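Local atomic coordinates of amidase, hydantoinase/carbamoylase family (Paraburkholderia phymatum, PDB entry 6C0D), a protein that probably hydrolyses N-carbamoyl-L-amino acids, as a zinc-binding homodimeric amidase of the peptidase M20 family. Residues T214-I219 with H367-I372. Numbering follows the deposited sequence.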
loop_
_atom_site.group_PDB
_atom_site.type_symbol
_atom_site.label_atom_id
_atom_site.label_comp_id
_atom_site.label_asym_id
_atom_site.label_seq_id
_atom_site.Cartn_x
_atom_site.Cartn_y
_atom_site.Cartn_z
ATOM N N THR A 214 -7.070 5.493 -34.877
ATOM C CA THR A 214 -8.064 6.561 -35.031
ATOM C C THR A 214 -7.677 7.799 -34.238
ATOM O O THR A 214 -7.710 8.928 -34.753
ATOM C CB THR A 214 -9.424 6.055 -34.544
ATOM O OG1 THR A 214 -9.255 5.506 -33.225
ATOM C CG2 THR A 214 -9.942 4.970 -35.477
ATOM N N THR A 215 -7.344 7.596 -32.966
ATOM C CA THR A 215 -7.198 8.663 -31.987
ATOM C C THR A 215 -6.215 8.179 -30.937
ATOM O O THR A 215 -6.252 7.004 -30.553
ATOM C CB THR A 215 -8.541 8.969 -31.302
ATOM O OG1 THR A 215 -9.528 9.277 -32.285
ATOM C CG2 THR A 215 -8.414 10.142 -30.329
ATOM N N ILE A 216 -5.349 9.072 -30.479
ATOM C CA ILE A 216 -4.533 8.823 -29.292
ATOM C C ILE A 216 -5.320 9.301 -28.072
ATOM O O ILE A 216 -5.754 10.457 -28.024
ATOM C CB ILE A 216 -3.177 9.529 -29.414
ATOM C CG1 ILE A 216 -2.421 8.959 -30.628
ATOM C CG2 ILE A 216 -2.357 9.384 -28.132
ATOM C CD1 ILE A 216 -1.119 9.705 -30.935
ATOM N N VAL A 217 -5.538 8.408 -27.099
ATOM C CA VAL A 217 -6.511 8.702 -26.040
ATOM C C VAL A 217 -6.015 9.855 -25.177
ATOM O O VAL A 217 -4.808 10.087 -25.033
ATOM C CB VAL A 217 -6.785 7.461 -25.163
ATOM C CG1 VAL A 217 -7.470 6.347 -25.986
ATOM C CG2 VAL A 217 -5.477 6.978 -24.544
ATOM N N GLY A 218 -6.967 10.622 -24.632
ATOM C CA GLY A 218 -6.641 11.546 -23.566
ATOM C C GLY A 218 -6.502 10.816 -22.237
ATOM O O GLY A 218 -6.913 9.661 -22.106
ATOM N N ILE A 219 -5.904 11.494 -21.255
ATOM C CA ILE A 219 -5.562 10.882 -19.962
ATOM C C ILE A 219 -5.937 11.822 -18.819
ATOM O O ILE A 219 -5.761 13.043 -18.920
ATOM C CB ILE A 219 -4.056 10.536 -19.885
ATOM C CG1 ILE A 219 -3.650 9.644 -21.079
ATOM C CG2 ILE A 219 -3.745 9.784 -18.565
ATOM C CD1 ILE A 219 -2.145 9.449 -21.250
ATOM N N HIS A 367 2.454 8.904 -27.663
ATOM C CA HIS A 367 3.489 8.784 -28.688
ATOM C C HIS A 367 3.864 10.177 -29.170
ATOM O O HIS A 367 3.104 11.126 -28.996
ATOM C CB HIS A 367 3.029 7.975 -29.911
ATOM C CG HIS A 367 2.543 6.601 -29.576
ATOM N ND1 HIS A 367 3.403 5.581 -29.235
ATOM C CD2 HIS A 367 1.292 6.083 -29.513
ATOM C CE1 HIS A 367 2.703 4.490 -28.970
ATOM N NE2 HIS A 367 1.421 4.764 -29.141
ATOM N N ASP A 368 5.039 10.282 -29.796
ATOM C CA ASP A 368 5.425 11.538 -30.442
ATOM C C ASP A 368 4.349 12.039 -31.403
ATOM O O ASP A 368 4.190 13.253 -31.577
ATOM C CB ASP A 368 6.740 11.363 -31.202
ATOM C CG ASP A 368 7.925 11.218 -30.267
ATOM O OD1 ASP A 368 8.140 12.127 -29.448
ATOM O OD2 ASP A 368 8.620 10.182 -30.347
ATOM N N ALA A 369 3.603 11.129 -32.031
ATOM C CA ALA A 369 2.572 11.542 -32.982
ATOM C C ALA A 369 1.529 12.449 -32.338
ATOM O O ALA A 369 0.908 13.264 -33.029
ATOM C CB ALA A 369 1.881 10.315 -33.583
ATOM N N GLN A 370 1.296 12.314 -31.030
ATOM C CA GLN A 370 0.301 13.184 -30.413
ATOM C C GLN A 370 0.779 14.633 -30.381
ATOM O O GLN A 370 -0.047 15.558 -30.385
ATOM C CB GLN A 370 -0.037 12.699 -28.999
ATOM C CG GLN A 370 0.929 13.125 -27.944
ATOM C CD GLN A 370 0.688 12.392 -26.646
ATOM O OE1 GLN A 370 0.215 11.262 -26.660
ATOM N NE2 GLN A 370 1.011 13.029 -25.522
ATOM N N VAL A 371 2.094 14.847 -30.318
ATOM C CA VAL A 371 2.652 16.197 -30.371
ATOM C C VAL A 371 2.630 16.723 -31.805
ATOM O O VAL A 371 2.234 17.868 -32.066
ATOM C CB VAL A 371 4.081 16.193 -29.795
ATOM C CG1 VAL A 371 4.806 17.528 -30.066
ATOM C CG2 VAL A 371 4.054 15.881 -28.290
ATOM N N ILE A 372 3.079 15.902 -32.747
ATOM C CA ILE A 372 3.224 16.363 -34.128
ATOM C C ILE A 372 1.857 16.613 -34.762
ATOM O O ILE A 372 1.683 17.564 -35.534
ATOM C CB ILE A 372 4.071 15.348 -34.915
ATOM C CG1 ILE A 372 5.520 15.428 -34.412
ATOM C CG2 ILE A 372 4.002 15.615 -36.447
ATOM C CD1 ILE A 372 6.316 14.187 -34.676
#
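Ile216 reaches from strand 210-227 to the short helix 368-372 and rests on Gln370 and Ala369. From CB, which points at the helix, the side chain forks. The CG2 branch, anti to the backbone N (chi1 -62°), lies against the Gln370 side chain, with CG2 3.5 Å from Gln370 OE1. The other branch runs through CG1 and carries CD1 into the first turn of the helix. There Ile216 CD1 sits 3.7 Å from Gln370 CB. The same methyl, Ile216 CD1, also meets Ala369 CB at 4.0 Å. The isoleucine and glutamine side chains cross at about a right angle. Ile216 CD1 comes within 3.6 Å of Gln370 N, but this N is already engaged by His367 O (3.0 Å), so the methyl packs beside a satisfied amide. With CG between backbone N and carbonyl carbon (chi1 82°), Gln370 folds back toward the start of the helix, where its OE1 accepts a weak hydrogen bond from His367 N at 3.4 Å. Met380 of strand 378-384 touches Ile216, His367 and Ala369, while the His367 ring meets that of the zinc ligand His196. No hydrogen bond joins the two segments: van der Waals packing sets strand 210-227 against a helix whose Ala369 side chain lies about 10 Å from the zinc ion, and the Gln370 amide is held by weak hydrogen bonds to His367 N and Glu333, the strand segment offering it apolar surface.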